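Local coordinates for MccB protein (Escherichia coli, PDB 3H5N), which initiates biosynthesis of the peptide antibiotic microcin C7, binding ATP as a bacterial relative of the ubiquitin-activating E1 enzymes, at residues N118-I123 / I142-L147; I129-S134 / T159-F164; I148-I153 / A194-D199; P236-G241 / G250-P255. All blocks are in the same frame, centred on the assembly; numbering follows the deposited sequence.

Contact 1 of 4, residues N118-I123 / I142-L147; sequences NAKVVI and IGEIIL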
# COMPACT_ATOMS: atom_id res chain seq x y z
N ASN A 118 -15.91 -28.88 18.02
CA ASN A 118 -15.63 -29.59 19.26
C ASN A 118 -14.19 -30.09 19.44
O ASN A 118 -13.88 -30.78 20.42
CB ASN A 118 -16.65 -30.70 19.47
CG ASN A 118 -18.05 -30.14 19.66
OD1 ASN A 118 -18.30 -29.34 20.57
ND2 ASN A 118 -18.97 -30.54 18.79
N ALA A 119 -13.31 -29.69 18.52
CA ALA A 119 -11.91 -30.10 18.55
C ALA A 119 -11.04 -29.15 19.37
O ALA A 119 -11.40 -28.00 19.62
CB ALA A 119 -11.38 -30.25 17.12
N LYS A 120 -9.89 -29.66 19.79
CA LYS A 120 -8.90 -28.90 20.53
C LYS A 120 -7.58 -29.13 19.84
O LYS A 120 -7.20 -30.29 19.62
CB LYS A 120 -8.84 -29.42 21.97
CG LYS A 120 -7.81 -28.77 22.87
CD LYS A 120 -7.86 -29.47 24.20
CE LYS A 120 -7.33 -28.62 25.31
NZ LYS A 120 -7.78 -29.14 26.64
N VAL A 121 -6.87 -28.06 19.48
CA VAL A 121 -5.60 -28.19 18.79
C VAL A 121 -4.51 -27.41 19.49
O VAL A 121 -4.65 -26.20 19.75
CB VAL A 121 -5.68 -27.75 17.30
CG1 VAL A 121 -4.33 -27.98 16.61
CG2 VAL A 121 -6.77 -28.55 16.58
N VAL A 122 -3.44 -28.12 19.82
CA VAL A 122 -2.24 -27.49 20.38
C VAL A 122 -1.34 -27.04 19.25
O VAL A 122 -1.07 -27.80 18.31
CB VAL A 122 -1.47 -28.44 21.33
CG1 VAL A 122 -0.11 -27.84 21.68
CG2 VAL A 122 -2.29 -28.71 22.60
N ILE A 123 -0.92 -25.77 19.34
CA ILE A 123 0.06 -25.19 18.43
C ILE A 123 1.38 -25.13 19.20
O ILE A 123 1.58 -24.24 20.04
CB ILE A 123 -0.40 -23.78 17.93
CG1 ILE A 123 -1.84 -23.82 17.38
CG2 ILE A 123 0.57 -23.19 16.91
CD1 ILE A 123 -2.05 -24.66 16.10
N ILE A 142 -12.04 -24.30 14.29
CA ILE A 142 -11.52 -25.16 15.35
C ILE A 142 -11.88 -24.46 16.67
O ILE A 142 -11.57 -23.28 16.86
CB ILE A 142 -10.02 -25.47 15.18
CG1 ILE A 142 -9.82 -26.58 14.15
CG2 ILE A 142 -9.41 -25.97 16.50
CD1 ILE A 142 -10.22 -26.21 12.74
N GLY A 143 -12.56 -25.20 17.55
CA GLY A 143 -13.23 -24.60 18.70
C GLY A 143 -12.33 -24.12 19.81
O GLY A 143 -12.64 -23.13 20.49
N GLU A 144 -11.21 -24.81 19.98
CA GLU A 144 -10.21 -24.46 20.99
C GLU A 144 -8.79 -24.56 20.44
O GLU A 144 -8.38 -25.60 19.90
CB GLU A 144 -10.35 -25.31 22.25
CG GLU A 144 -9.51 -24.76 23.42
CD GLU A 144 -9.81 -25.41 24.76
OE1 GLU A 144 -10.77 -26.21 24.86
OE2 GLU A 144 -9.07 -25.12 25.73
N ILE A 145 -8.03 -23.49 20.59
CA ILE A 145 -6.64 -23.48 20.17
C ILE A 145 -5.76 -23.06 21.34
O ILE A 145 -6.00 -22.02 21.97
CB ILE A 145 -6.40 -22.57 18.95
CG1 ILE A 145 -7.28 -23.00 17.78
CG2 ILE A 145 -4.92 -22.60 18.53
CD1 ILE A 145 -7.30 -21.99 16.61
N ILE A 146 -4.77 -23.90 21.62
CA ILE A 146 -3.80 -23.69 22.68
C ILE A 146 -2.42 -23.35 22.12
O ILE A 146 -1.79 -24.17 21.43
CB ILE A 146 -3.73 -24.94 23.59
CG1 ILE A 146 -5.14 -25.25 24.12
CG2 ILE A 146 -2.67 -24.77 24.68
CD1 ILE A 146 -5.24 -26.49 24.92
N LEU A 147 -1.96 -22.14 22.42
CA LEU A 147 -0.70 -21.62 21.87
C LEU A 147 0.46 -21.82 22.83
O LEU A 147 0.42 -21.37 23.97
CB LEU A 147 -0.85 -20.13 21.56
CG LEU A 147 -2.04 -19.82 20.65
CD1 LEU A 147 -2.35 -18.33 20.69
CD2 LEU A 147 -1.77 -20.31 19.23

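Contact 2 of 4, residues I129-S134 / T159-F164; sequences IGNHVS and TRQVLF. With ATP (adenosine-5'-triphosphate), chain G.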
# COMPACT_ATOMS: atom_id res chain seq x y z
N ILE A 129 5.37 -20.97 10.96
CA ILE A 129 4.42 -22.06 10.67
C ILE A 129 3.20 -21.92 11.58
O ILE A 129 2.06 -21.97 11.10
CB ILE A 129 5.06 -23.48 10.82
CG1 ILE A 129 6.29 -23.64 9.91
CG2 ILE A 129 4.02 -24.59 10.60
CD1 ILE A 129 5.95 -23.85 8.45
N GLY A 130 3.44 -21.72 12.88
CA GLY A 130 2.37 -21.59 13.85
C GLY A 130 1.45 -20.41 13.61
O GLY A 130 0.24 -20.51 13.85
N ASN A 131 2.00 -19.29 13.17
CA ASN A 131 1.21 -18.13 12.76
C ASN A 131 0.19 -18.55 11.70
O ASN A 131 -1.02 -18.38 11.88
CB ASN A 131 2.12 -17.04 12.17
CG ASN A 131 2.45 -15.91 13.15
OD1 ASN A 131 1.96 -14.80 13.01
ND2 ASN A 131 3.32 -16.19 14.12
N HIS A 132 0.70 -19.13 10.61
CA HIS A 132 -0.14 -19.47 9.45
C HIS A 132 -1.11 -20.61 9.68
O HIS A 132 -2.23 -20.54 9.20
CB HIS A 132 0.72 -19.76 8.22
CG HIS A 132 1.09 -18.54 7.45
ND1 HIS A 132 0.30 -18.03 6.44
CD2 HIS A 132 2.16 -17.72 7.55
CE1 HIS A 132 0.87 -16.94 5.95
NE2 HIS A 132 1.99 -16.73 6.61
N VAL A 133 -0.69 -21.65 10.41
CA VAL A 133 -1.58 -22.77 10.73
C VAL A 133 -2.70 -22.29 11.66
O VAL A 133 -3.88 -22.57 11.43
CB VAL A 133 -0.81 -23.98 11.36
CG1 VAL A 133 -1.77 -25.05 11.84
CG2 VAL A 133 0.17 -24.58 10.36
N SER A 134 -2.32 -21.53 12.68
CA SER A 134 -3.29 -21.12 13.69
C SER A 134 -4.40 -20.24 13.12
O SER A 134 -5.55 -20.39 13.51
CB SER A 134 -2.59 -20.45 14.88
OG SER A 134 -2.15 -19.15 14.56
N THR A 159 8.86 -11.12 8.37
CA THR A 159 8.88 -11.61 6.99
C THR A 159 7.84 -12.73 6.75
O THR A 159 7.25 -12.77 5.68
CB THR A 159 10.27 -12.06 6.52
OG1 THR A 159 10.72 -13.17 7.31
CG2 THR A 159 11.27 -10.91 6.61
N ARG A 160 7.62 -13.60 7.74
CA ARG A 160 6.73 -14.78 7.61
C ARG A 160 5.58 -14.76 8.59
O ARG A 160 4.57 -15.44 8.39
CB ARG A 160 7.48 -16.09 7.89
CG ARG A 160 8.57 -16.50 6.91
CD ARG A 160 9.94 -16.30 7.52
NE ARG A 160 10.19 -17.15 8.70
CZ ARG A 160 10.81 -16.72 9.80
NH1 ARG A 160 11.22 -15.45 9.90
NH2 ARG A 160 11.00 -17.55 10.82
N GLN A 161 5.75 -14.02 9.68
CA GLN A 161 4.87 -14.17 10.83
C GLN A 161 3.71 -13.20 10.71
O GLN A 161 3.71 -12.09 11.25
CB GLN A 161 5.68 -14.14 12.14
CG GLN A 161 6.59 -15.39 12.18
CD GLN A 161 7.63 -15.43 13.27
OE1 GLN A 161 7.33 -15.26 14.45
NE2 GLN A 161 8.88 -15.70 12.88
N VAL A 162 2.73 -13.67 9.95
CA VAL A 162 1.69 -12.85 9.34
C VAL A 162 0.74 -12.14 10.32
O VAL A 162 0.13 -11.12 9.97
CB VAL A 162 0.86 -13.70 8.31
CG1 VAL A 162 -0.05 -14.73 9.00
CG2 VAL A 162 0.06 -12.82 7.32
N LEU A 163 0.60 -12.69 11.52
CA LEU A 163 -0.27 -12.06 12.54
C LEU A 163 0.39 -10.91 13.27
O LEU A 163 -0.29 -10.14 13.95
CB LEU A 163 -0.76 -13.09 13.56
CG LEU A 163 -1.60 -14.21 12.93
CD1 LEU A 163 -2.06 -15.14 14.03
CD2 LEU A 163 -2.77 -13.62 12.15
N PHE A 164 1.71 -10.79 13.12
CA PHE A 164 2.49 -9.79 13.87
C PHE A 164 2.77 -8.51 13.11
O PHE A 164 2.95 -8.52 11.89
CB PHE A 164 3.83 -10.38 14.30
CG PHE A 164 3.72 -11.61 15.15
CD1 PHE A 164 2.60 -11.86 15.92
CD2 PHE A 164 4.78 -12.52 15.19
CE1 PHE A 164 2.52 -12.99 16.72
CE2 PHE A 164 4.72 -13.64 15.99
CZ PHE A 164 3.60 -13.89 16.76
PG ATP G . 13.60 -16.99 13.02
O1G ATP G . 14.04 -15.76 13.78
O2G ATP G . 13.55 -16.82 11.52
O3G ATP G . 14.25 -18.30 13.44
PB ATP G . 11.55 -17.50 14.91
O1B ATP G . 10.88 -16.29 15.52
O2B ATP G . 12.62 -18.23 15.70
O3B ATP G . 12.04 -17.13 13.43
PA ATP G . 10.48 -19.88 13.77
O1A ATP G . 9.87 -19.54 12.42
O2A ATP G . 11.86 -20.49 13.86
O3A ATP G . 10.36 -18.54 14.65
O5' ATP G . 9.46 -20.85 14.56
C5' ATP G . 9.87 -21.62 15.69
C4' ATP G . 9.07 -21.14 16.89
O4' ATP G . 9.00 -22.21 17.83
C3' ATP G . 9.70 -19.94 17.60
O3' ATP G . 8.65 -19.01 17.95
C2' ATP G . 10.34 -20.53 18.85
O2' ATP G . 10.28 -19.65 19.97
C1' ATP G . 9.49 -21.77 19.10
N9 ATP G . 10.29 -22.86 19.70
C8 ATP G . 11.43 -23.39 19.20
N7 ATP G . 11.88 -24.38 20.01
C5 ATP G . 11.02 -24.47 21.04
C6 ATP G . 10.90 -25.31 22.26
N6 ATP G . 11.84 -26.24 22.51
N1 ATP G . 9.86 -25.10 23.09
C2 ATP G . 8.92 -24.15 22.84
N3 ATP G . 8.96 -23.35 21.75
C4 ATP G . 9.97 -23.47 20.84

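Contact 3 of 4, residues I148-I153 / A194-D199; sequences IDNDQI and ALNIND. With ATP (adenosine-5'-triphosphate), chain G.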
# COMPACT_ATOMS: atom_id res chain seq x y z
N ILE A 148 1.50 -22.51 22.37
CA ILE A 148 2.67 -22.74 23.21
C ILE A 148 3.95 -22.19 22.58
O ILE A 148 4.34 -22.58 21.48
CB ILE A 148 2.80 -24.23 23.62
CG1 ILE A 148 1.56 -24.67 24.40
CG2 ILE A 148 4.04 -24.44 24.49
CD1 ILE A 148 1.31 -26.16 24.40
N ASP A 149 4.58 -21.28 23.30
CA ASP A 149 5.86 -20.69 22.93
C ASP A 149 6.34 -19.94 24.18
O ASP A 149 5.56 -19.69 25.10
CB ASP A 149 5.68 -19.71 21.76
CG ASP A 149 6.91 -19.61 20.88
OD1 ASP A 149 7.98 -19.14 21.35
OD2 ASP A 149 6.84 -20.02 19.71
N ASN A 150 7.63 -19.58 24.20
CA ASN A 150 8.15 -18.73 25.26
C ASN A 150 8.96 -17.55 24.71
O ASN A 150 9.65 -16.85 25.46
CB ASN A 150 8.98 -19.55 26.26
CG ASN A 150 8.86 -19.05 27.71
OD1 ASN A 150 7.83 -18.51 28.12
ND2 ASN A 150 9.92 -19.23 28.49
N ASP A 151 8.89 -17.31 23.40
CA ASP A 151 9.68 -16.22 22.81
C ASP A 151 8.87 -14.94 22.64
O ASP A 151 7.64 -14.96 22.64
CB ASP A 151 10.34 -16.64 21.48
N GLN A 152 9.59 -13.83 22.52
CA GLN A 152 8.98 -12.54 22.26
C GLN A 152 9.19 -12.20 20.79
O GLN A 152 10.09 -12.76 20.13
CB GLN A 152 9.58 -11.48 23.18
CG GLN A 152 9.12 -11.62 24.63
CD GLN A 152 9.63 -12.89 25.33
OE1 GLN A 152 10.82 -13.19 25.31
NE2 GLN A 152 8.71 -13.61 25.99
N ILE A 153 8.35 -11.30 20.29
CA ILE A 153 8.37 -10.90 18.88
C ILE A 153 9.55 -9.96 18.62
O ILE A 153 9.77 -9.02 19.38
CB ILE A 153 7.03 -10.22 18.46
CG1 ILE A 153 5.87 -11.19 18.69
CG2 ILE A 153 7.08 -9.75 17.00
CD1 ILE A 153 4.53 -10.54 18.72
N ALA A 194 3.01 -20.39 28.41
CA ALA A 194 4.39 -19.94 28.33
C ALA A 194 5.31 -21.08 28.76
O ALA A 194 5.49 -21.34 29.96
CB ALA A 194 4.60 -18.69 29.19
N LEU A 195 5.88 -21.76 27.77
CA LEU A 195 6.68 -22.94 27.99
C LEU A 195 7.76 -23.09 26.91
O LEU A 195 7.48 -22.99 25.72
CB LEU A 195 5.77 -24.18 28.05
CG LEU A 195 6.33 -25.60 27.91
CD1 LEU A 195 7.02 -26.11 29.18
CD2 LEU A 195 5.21 -26.53 27.52
N ASN A 196 8.99 -23.30 27.35
CA ASN A 196 10.06 -23.69 26.46
C ASN A 196 10.39 -25.14 26.78
O ASN A 196 10.59 -25.49 27.94
CB ASN A 196 11.30 -22.81 26.64
CG ASN A 196 11.81 -22.23 25.32
OD1 ASN A 196 11.99 -22.94 24.33
ND2 ASN A 196 12.04 -20.91 25.30
N ILE A 197 10.40 -25.99 25.76
CA ILE A 197 10.73 -27.38 25.99
C ILE A 197 12.25 -27.52 26.01
O ILE A 197 12.90 -27.49 24.96
CB ILE A 197 10.05 -28.33 24.99
CG1 ILE A 197 8.52 -28.20 25.13
CG2 ILE A 197 10.50 -29.77 25.23
CD1 ILE A 197 7.74 -28.78 23.98
N ASN A 198 12.79 -27.62 27.22
CA ASN A 198 14.23 -27.70 27.43
C ASN A 198 14.71 -29.15 27.44
O ASN A 198 15.81 -29.46 27.00
CB ASN A 198 14.61 -26.99 28.73
CG ASN A 198 14.06 -25.58 28.81
OD1 ASN A 198 14.30 -24.76 27.92
ND2 ASN A 198 13.30 -25.29 29.87
N ASP A 199 13.86 -30.04 27.95
CA ASP A 199 14.11 -31.47 27.91
C ASP A 199 12.79 -32.24 27.76
O ASP A 199 11.71 -31.67 27.94
CB ASP A 199 14.90 -31.96 29.14
CG ASP A 199 14.48 -31.27 30.42
OD1 ASP A 199 13.34 -30.77 30.50
OD2 ASP A 199 15.29 -31.23 31.37
PG ATP G . 13.60 -16.99 13.02
O1G ATP G . 14.04 -15.76 13.78
O2G ATP G . 13.55 -16.82 11.52
O3G ATP G . 14.25 -18.30 13.44
PB ATP G . 11.55 -17.50 14.91
O1B ATP G . 10.88 -16.29 15.52
O2B ATP G . 12.62 -18.23 15.70
O3B ATP G . 12.04 -17.13 13.43
PA ATP G . 10.48 -19.88 13.77
O1A ATP G . 9.87 -19.54 12.42
O2A ATP G . 11.86 -20.49 13.86
O3A ATP G . 10.36 -18.54 14.65
O5' ATP G . 9.46 -20.85 14.56
C5' ATP G . 9.87 -21.62 15.69
C4' ATP G . 9.07 -21.14 16.89
O4' ATP G . 9.00 -22.21 17.83
C3' ATP G . 9.70 -19.94 17.60
O3' ATP G . 8.65 -19.01 17.95
C2' ATP G . 10.34 -20.53 18.85
O2' ATP G . 10.28 -19.65 19.97
C1' ATP G . 9.49 -21.77 19.10
N9 ATP G . 10.29 -22.86 19.70
C8 ATP G . 11.43 -23.39 19.20
N7 ATP G . 11.88 -24.38 20.01
C5 ATP G . 11.02 -24.47 21.04
C6 ATP G . 10.90 -25.31 22.26
N6 ATP G . 11.84 -26.24 22.51
N1 ATP G . 9.86 -25.10 23.09
C2 ATP G . 8.92 -24.15 22.84
N3 ATP G . 8.96 -23.35 21.75
C4 ATP G . 9.97 -23.47 20.84

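Contact 4 of 4, residues P236-G241 / G250-P255; sequences PYINAG and GPLYVP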
# COMPACT_ATOMS: atom_id res chain seq x y z
N PRO A 236 -1.92 -37.93 18.88
CA PRO A 236 -1.67 -37.54 17.49
C PRO A 236 -0.98 -36.19 17.35
O PRO A 236 -1.30 -35.23 18.07
CB PRO A 236 -3.07 -37.48 16.88
CG PRO A 236 -3.89 -38.32 17.76
CD PRO A 236 -3.36 -38.10 19.12
N TYR A 237 -0.03 -36.13 16.42
CA TYR A 237 0.73 -34.92 16.16
C TYR A 237 1.08 -34.85 14.69
O TYR A 237 1.26 -35.88 14.02
CB TYR A 237 2.00 -34.87 17.03
CG TYR A 237 3.16 -35.75 16.56
CD1 TYR A 237 4.06 -35.30 15.58
CD2 TYR A 237 3.37 -37.01 17.11
CE1 TYR A 237 5.11 -36.12 15.14
CE2 TYR A 237 4.43 -37.81 16.70
CZ TYR A 237 5.28 -37.36 15.70
OH TYR A 237 6.32 -38.16 15.30
N ILE A 238 1.16 -33.64 14.17
CA ILE A 238 1.66 -33.44 12.81
C ILE A 238 2.87 -32.52 12.89
O ILE A 238 2.87 -31.54 13.64
CB ILE A 238 0.57 -32.91 11.81
CG1 ILE A 238 1.12 -32.86 10.38
CG2 ILE A 238 0.02 -31.53 12.24
CD1 ILE A 238 0.04 -32.63 9.32
N ASN A 239 3.92 -32.85 12.14
CA ASN A 239 5.10 -31.99 12.05
C ASN A 239 5.07 -31.19 10.73
O ASN A 239 4.55 -31.67 9.72
CB ASN A 239 6.36 -32.87 12.20
CG ASN A 239 7.65 -32.08 12.37
OD1 ASN A 239 8.67 -32.47 11.83
ND2 ASN A 239 7.61 -30.98 13.14
N ALA A 240 5.57 -29.96 10.77
CA ALA A 240 5.67 -29.15 9.57
C ALA A 240 6.77 -28.11 9.73
O ALA A 240 7.10 -27.70 10.86
CB ALA A 240 4.35 -28.47 9.25
N GLY A 241 7.32 -27.69 8.60
CA GLY A 241 8.47 -26.83 8.61
C GLY A 241 9.07 -26.77 7.22
O GLY A 241 8.36 -26.74 6.21
N GLY A 250 4.34 -33.30 7.59
CA GLY A 250 4.27 -34.71 7.92
C GLY A 250 5.53 -35.07 8.68
O GLY A 250 6.49 -34.30 8.65
N PRO A 251 5.54 -36.23 9.37
CA PRO A 251 4.39 -37.14 9.37
C PRO A 251 3.23 -36.62 10.21
O PRO A 251 3.40 -35.73 11.07
CB PRO A 251 4.96 -38.43 9.98
CG PRO A 251 6.04 -37.94 10.91
CD PRO A 251 6.64 -36.74 10.21
N LEU A 252 2.06 -37.17 9.92
CA LEU A 252 0.90 -37.09 10.79
C LEU A 252 0.88 -38.45 11.49
O LEU A 252 0.63 -39.49 10.87
CB LEU A 252 -0.37 -36.84 9.96
CG LEU A 252 -1.82 -36.85 10.47
CD1 LEU A 252 -1.96 -36.73 11.96
CD2 LEU A 252 -2.66 -35.78 9.75
N TYR A 253 1.19 -38.43 12.79
CA TYR A 253 1.20 -39.62 13.61
C TYR A 253 -0.17 -39.84 14.22
O TYR A 253 -0.73 -38.93 14.84
CB TYR A 253 2.25 -39.49 14.72
CG TYR A 253 2.15 -40.62 15.72
CD1 TYR A 253 2.50 -41.93 15.36
CD2 TYR A 253 1.69 -40.40 17.01
CE1 TYR A 253 2.39 -42.97 16.26
CE2 TYR A 253 1.58 -41.43 17.92
CZ TYR A 253 1.93 -42.72 17.53
OH TYR A 253 1.82 -43.75 18.43
N VAL A 254 -0.71 -41.04 14.04
CA VAL A 254 -1.97 -41.46 14.66
C VAL A 254 -1.74 -42.81 15.32
O VAL A 254 -1.53 -43.81 14.62
CB VAL A 254 -3.11 -41.60 13.61
CG1 VAL A 254 -4.47 -41.76 14.31
CG2 VAL A 254 -3.12 -40.41 12.64
N PRO A 255 -1.78 -42.85 16.67
CA PRO A 255 -1.56 -44.07 17.46
C PRO A 255 -2.19 -45.30 16.82
O PRO A 255 -3.40 -45.33 16.57
CB PRO A 255 -2.24 -43.73 18.79
CG PRO A 255 -2.02 -42.28 18.95
CD PRO A 255 -2.03 -41.68 17.54
O HOH W 1 9.11 -34.16 9.67

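Contact 1 of 4, residues N118-I123 / I142-L147
V121 and I145 pair in the beta-alpha-beta unit of a Rossmann-like ThiF domain, where strand 120-124, helix 128-140 and strand 144-149 follow one another and the two strands lie side by side, parallel. Their short segments diverge by 19°. In register, K120 faces E144, V122 faces I146 and I123 faces L147.

The backbone ladder alternates as a parallel pair must: V121 N donates to E144 O at 2.9 Å, I146 N to V121 O at 3.0 Å, and I123 N to I146 O at 2.8 Å. The bond that opens it, E144 N to A119 O, is longer and more bent (3.2 Å, 135°), where A119 and G143 still lie in loops.

Branched aliphatic groups touch on the face of V121, I123, I145 and L147. With CG1 of I123 set beside its own backbone N (chi1 -51°), that atom comes to 3.5 Å from I145 CG2, while L147 CD2 runs alongside, 4.0 Å from I123 CB. V121 meets the strand entrance through CG2, 3.7 Å from I142 CG2. On the other face, V122 CG2 leans on I146 CB, and the extended chains of K120 and E144 point the same way. Their charged ends stop 4.3 Å apart (NZ to OE2), beyond a salt bridge, so any attraction is probably modest.

L137 of helix 128-140 covers V121, I123 and I142, and A138 covers I145. Strand 211-214 flanks the far edge of strand 120-124, and L147 packs on T174, I177 and K178 of helix 173-184.

Contact 2 of 4, residues I129-S134 / T159-F164
With a chi1 of -100° and a chi2 of -108°, N131, which follows the glycine-rich nucleotide-binding motif of this Rossmann-like ThiF fold, swings its amide from helix 128-140 into the type I turn Q161-F164. There OD1 of N131 accepts the L163 N-H at 2.9 Å, in the plane of the amide carbonyl. Its ND2 bonds to G127 O, so both ends of the buried amide are held and its rotation is fixed.

The F164 ring stands perpendicular to this amide: OD1 of N131 lies over the ring centre, and ND2 of N131 comes 3.5 Å from F164 CE2. Q161 CB rests against the same amide. Next to N131 on the helix, the H132 imidazole has V162 CG1 over one face, 3.9 Å from its centroid, a CH-pi contact. The V162 carbonyl is bonded to R184 of the second subunit.

At the start of the turn the chain reaches ATP. Bent at chi2 and chi3, R160 places NH2 among the phosphates, where three acceptors share its two N-H groups: O3B takes the straight bond (2.8 Å, 161°), O1A and O2G weak ones. Q161 NE2 makes a weak bond to ATP O1B at 3.4 Å.

Contact 3 of 4, residues I148-I153 / A194-D199
I148 and L195 form the close-fitting side of this contact, their side chains lying alongside and pointing the same way, with I148 CG2 3.9 Å from L195 CD2; V206 touches both. The backbones hold each other less firmly. L195 N makes only a weak bond of 3.4 Å to D149 O, and the CA-H of A194 leans on the same oxygen. L195 O is buried without a hydrogen-bonding partner.

At the C-terminal end of these Rossmann-type parallel strands, the two segments diverge and cradle the nucleoside of ATP. D149 has CG roughly opposite its backbone N (chi1 -150°), and its carboxylate takes the ribose in two bonds, O2' to OD1 and O3' to OD2, each 2.7 Å. OD1 also closes an Asx turn with D151 N, and OD2 accepts from C126 N, so the group is gripped on both oxygens. I197 reads the adenine through its backbone: its N donates almost straight to N1 (2.9 Å, 177°), and its O accepts from N6.

Toward solvent the fit slackens: N150 OD1 merely touches the CB of exposed A194 at 3.4 Å, and N150 CB lies against the N196 side chain. D151, a magnesium ligand in this protein, is modelled only as far as CB.

Contact 4 of 4, residues P236-G241 / G250-P255
Y237 and Y253 face each other as a hydrogen-bonded pair in the antiparallel hairpin of strands 237-243 and 246-253, whose short segments run at 172°.

Backbone bonds carry the join. Y253 N donates to Y237 O at 2.8 Å; the return bond, Y237 N to Y253 O, is longer at 3.3 Å. I238 and L252 form the following non-hydrogen-bonded pair. Beyond them the pattern shifts, because P251 has no N-H to give: N239 N donates to P251 O at 3.1 Å, but N239 O is served by G250 N, at 2.7 Å. A cis peptide precedes P251.

A single water bridges the same end, donating to N239 OD1 and to G250 O. The N239 ND2 is taken by V214 O.

Aromatic contact dominates one face. With CG of Y237 placed between its backbone N and carbonyl carbon (chi1 78°), the ring is turned so that Y253 CB lies over its face, 3.8 Å from the centroid, a CH-pi contact. The two rings themselves meet obliquely, planes at 34°. Y237 OH is bonded to N227.

Aliphatic touches are lighter: I238 CD1 reaches L252 CD2 at 4.2 Å on the opposite face. At the far end P236 CG meets P255 CD at 3.8 Å, the rings crossing at about a right angle.

Strand 211-214 pairs with the other edge of strand 237-243, away from 246-253. C230 and V231 of helix 222-232 back the two tyrosines, C305 and D308 of helix 295-314 cover I238, and the Y253 side chain lies near the zinc ligands C260 and C349.

Overall arrangement
Contacts 1, 3 and 4 reach one mixed sheet, in which strand 211-214 lies between strand 120-124 of contact 1 and strand 237-243 of contact 4. Contacts 1 and 3 share strand 144-149, their centres about 18 Å apart, with I123 O probably bonded to I148 N. Along the chain, contact 2 interleaves with both, while contact 4 comes last. Helix 128-140 of contact 2 packs on the sheet, through G130 and S134 on I123 and through I129 on A240 and G241. Contacts 2 and 3, centres about 16 Å apart, hold opposite ends of ATP, phosphates and nucleoside; contact 4 lies toward the zinc site.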